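Local coordinates for mandelate racemase / muconate lactonizing enzyme (Burkholderia pseudomallei, PDB 2POD), which is of unknown function but belongs to the enolase superfamily, may act as a lyase, and binds a sodium ion, at residues 267-272 with 291-296. Sequence-based numbering, arbitrary orientation.
Sequences PVCASE and IVMLDI. With NA (sodium ion), chain D.
C269 and M293, a selenomethionine, meet on the inner face of two neighbouring parallel strands, where SG of C269 lies 3.6 Å from CB of M293 and touches CG as well. A chi1 of -179° swings SG away from the backbone N and beside the carbonyl carbon, which also brings it within 4.0 Å of CG2 of I291. The M293 chain then folds back about its CG-SE bond (chi3 9°) and lies beside the E272 side chain, the two heading in one direction; its CE methyl sits 3.5 Å from OE2 of E272 and close to the backbone N of that residue. OE2 binds the sodium ion at 2.2 Å, so the methyl packs against a metal ligand; E220 and E246 complete the protein ligands, and OE1 of E272 is hydrogen-bonded to Y73 of a second subunit. The backbone ladder is regular at first: I291 N donates to V268 O, and A270 N donates nearly straight to I291 O (164° at the hydrogen). M293 N donates to A270 O from above the carbonyl plane; this carbonyl belongs to the cis peptide between A270 and S271. Packing is dense around C269, I291 and M293 but thins at both ends. At the partly exposed P267, the ring touches CD1 of I291 mainly through CG (3.8 Å); beyond M293 the chains are joined by a water that donates to E272 O and accepts from D295 N. The pair belongs to the parallel barrel of the C-terminal domain, as the two strands of a right-handed beta-alpha-beta unit. Helix 276-285 covers the A270 and V292 side, strand 244-246 flanks 268-270, and strand 319-321 continues the sheet beyond 289-294.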
ATOM      1  N   PRO B 267     -24.073   2.992  -5.044  1.00 43.38           N
ATOM      2  CA  PRO B 267     -23.245   2.686  -3.880  1.00 38.95           C
ATOM      3  C   PRO B 267     -23.646   1.375  -3.222  1.00 43.27           C
ATOM      4  O   PRO B 267     -24.826   0.993  -3.263  1.00 42.41           O
ATOM      5  CB  PRO B 267     -23.518   3.857  -2.933  1.00 41.52           C
ATOM      6  CG  PRO B 267     -24.861   4.389  -3.354  1.00 42.94           C
ATOM      7  CD  PRO B 267     -24.943   4.167  -4.828  1.00 34.61           C
ATOM      8  N   VAL B 268     -22.671   0.687  -2.627  1.00 41.92           N
ATOM      9  CA  VAL B 268     -22.981  -0.517  -1.871  1.00 40.04           C
ATOM     10  C   VAL B 268     -23.563  -0.250  -0.486  1.00 41.85           C
ATOM     11  O   VAL B 268     -23.111   0.635   0.249  1.00 40.38           O
ATOM     12  CB  VAL B 268     -21.913  -1.663  -1.965  1.00 40.55           C
ATOM     13  CG1 VAL B 268     -20.828  -1.361  -2.994  1.00 44.44           C
ATOM     14  CG2 VAL B 268     -21.326  -2.036  -0.620  1.00 43.90           C
ATOM     15  N   CYS B 269     -24.619  -0.990  -0.175  1.00 39.33           N
ATOM     16  CA  CYS B 269     -25.232  -0.944   1.128  1.00 36.46           C
ATOM     17  C   CYS B 269     -24.875  -2.246   1.834  1.00 39.13           C
ATOM     18  O   CYS B 269     -25.102  -3.345   1.312  1.00 35.46           O
ATOM     19  CB  CYS B 269     -26.741  -0.791   0.981  1.00 35.97           C
ATOM     20  SG  CYS B 269     -27.643  -0.702   2.510  1.00 46.58           S
ATOM     21  N   ALA B 270     -24.272  -2.116   3.004  1.00 37.69           N
ATOM     22  CA  ALA B 270     -23.765  -3.279   3.720  1.00 40.06           C
ATOM     23  C   ALA B 270     -23.739  -2.917   5.195  1.00 35.74           C
ATOM     24  O   ALA B 270     -23.515  -1.753   5.507  1.00 37.79           O
ATOM     25  CB  ALA B 270     -22.357  -3.626   3.229  1.00 39.93           C
ATOM     26  N   SER B 271     -23.956  -3.866   6.110  1.00 35.52           N
ATOM     27  CA  SER B 271     -24.645  -5.147   5.897  1.00 40.30           C
ATOM     28  C   SER B 271     -25.370  -5.517   7.185  1.00 39.99           C
ATOM     29  O   SER B 271     -24.796  -5.412   8.274  1.00 46.56           O
ATOM     30  CB  SER B 271     -23.641  -6.267   5.612  1.00 40.12           C
ATOM     31  OG  SER B 271     -24.298  -7.493   5.348  1.00 39.01           O
ATOM     32  N   GLU B 272     -26.609  -5.982   7.051  1.00 40.45           N
ATOM     33  CA  GLU B 272     -27.395  -6.544   8.165  1.00 42.00           C
ATOM     34  C   GLU B 272     -26.771  -7.801   8.781  1.00 38.84           C
ATOM     35  O   GLU B 272     -27.063  -8.146   9.928  1.00 38.66           O
ATOM     36  CB  GLU B 272     -28.817  -6.872   7.696  1.00 42.17           C
ATOM     37  CG  GLU B 272     -28.850  -7.933   6.596  1.00 51.97           C
ATOM     38  CD  GLU B 272     -30.191  -8.063   5.937  1.00 60.04           C
ATOM     39  OE1 GLU B 272     -30.774  -9.162   5.979  1.00 65.26           O
ATOM     40  OE2 GLU B 272     -30.672  -7.069   5.349  1.00 65.43           O
ATOM     41  N   ILE B 291     -23.429   3.033   1.978  1.00 38.41           N
ATOM     42  CA  ILE B 291     -24.417   3.118   3.044  1.00 39.71           C
ATOM     43  C   ILE B 291     -24.132   2.030   4.055  1.00 38.13           C
ATOM     44  O   ILE B 291     -24.015   0.859   3.702  1.00 41.30           O
ATOM     45  CB  ILE B 291     -25.891   3.030   2.522  1.00 42.96           C
ATOM     46  CG1 ILE B 291     -26.209   4.206   1.591  1.00 40.52           C
ATOM     47  CG2 ILE B 291     -26.898   3.075   3.691  1.00 42.95           C
ATOM     48  CD1 ILE B 291     -26.206   3.849   0.141  1.00 46.56           C
ATOM     49  N   VAL B 292     -23.990   2.431   5.312  1.00 39.30           N
ATOM     50  CA  VAL B 292     -23.796   1.482   6.395  1.00 40.40           C
ATOM     51  C   VAL B 292     -25.151   0.979   6.872  1.00 41.79           C
ATOM     52  O   VAL B 292     -25.929   1.718   7.468  1.00 43.85           O
ATOM     53  CB  VAL B 292     -22.944   2.089   7.536  1.00 36.44           C
ATOM     54  CG1 VAL B 292     -22.953   1.190   8.768  1.00 36.75           C
ATOM     55  CG2 VAL B 292     -21.510   2.292   7.042  1.00 36.56           C
HETATM   56  N   MSE B 293     -25.444  -0.278   6.567  1.00 45.19           N
HETATM   57  CA  MSE B 293     -26.672  -0.901   7.036  1.00 46.95           C
HETATM   58  C   MSE B 293     -26.426  -1.775   8.236  1.00 43.97           C
HETATM   59  O   MSE B 293     -25.322  -2.267   8.440  1.00 48.50           O
HETATM   60  CB  MSE B 293     -27.352  -1.704   5.939  1.00 48.42           C
HETATM   61  CG  MSE B 293     -28.838  -1.420   5.872  1.00 67.64           C
HETATM   62 SE   MSE B 293     -29.988  -2.797   5.171  1.00 95.32          SE
HETATM   63  CE  MSE B 293     -28.698  -4.251   5.080  1.00 97.64           C
ATOM     64  N   LEU B 294     -27.482  -1.989   9.007  1.00 46.99           N
ATOM     65  CA  LEU B 294     -27.379  -2.244  10.428  1.00 48.68           C
ATOM     66  C   LEU B 294     -28.705  -2.853  10.837  1.00 47.91           C
ATOM     67  O   LEU B 294     -29.745  -2.267  10.583  1.00 48.87           O
ATOM     68  CB  LEU B 294     -27.203  -0.899  11.153  1.00 55.74           C
ATOM     69  CG  LEU B 294     -26.535  -0.800  12.520  1.00 51.89           C
ATOM     70  CD1 LEU B 294     -25.424  -1.806  12.619  1.00 53.53           C
ATOM     71  CD2 LEU B 294     -25.981   0.590  12.701  1.00 42.12           C
ATOM     72  N   ASP B 295     -28.678  -4.021  11.464  1.00 48.12           N
ATOM     73  CA  ASP B 295     -29.855  -4.517  12.164  1.00 44.32           C
ATOM     74  C   ASP B 295     -29.571  -4.568  13.655  1.00 41.51           C
ATOM     75  O   ASP B 295     -28.702  -5.320  14.076  1.00 47.29           O
ATOM     76  CB  ASP B 295     -30.240  -5.908  11.644  1.00 43.48           C
ATOM     77  CG  ASP B 295     -31.571  -6.398  12.192  1.00 41.85           C
ATOM     78  OD1 ASP B 295     -31.678  -6.610  13.419  1.00 37.21           O
ATOM     79  OD2 ASP B 295     -32.513  -6.589  11.393  1.00 48.98           O
ATOM     80  N   ILE B 296     -30.329  -3.817  14.455  1.00 39.50           N
ATOM     81  CA  ILE B 296     -30.080  -3.758  15.904  1.00 39.80           C
ATOM     82  C   ILE B 296     -30.293  -5.063  16.681  1.00 40.06           C
ATOM     83  O   ILE B 296     -29.731  -5.243  17.756  1.00 46.69           O
ATOM     84  CB  ILE B 296     -30.711  -2.511  16.626  1.00 40.77           C
ATOM     85  CG1 ILE B 296     -32.083  -2.807  17.239  1.00 41.62           C
ATOM     86  CG2 ILE B 296     -30.633  -1.238  15.773  1.00 34.79           C
ATOM     87  CD1 ILE B 296     -33.236  -2.761  16.292  1.00 52.00           C
TER
HETATM   88 NA    NA D 409     -32.147  -6.963   3.740  1.00 66.65          NA
HETATM   89  O   HOH W   1     -26.257  -6.040  11.551  1.00 43.70           O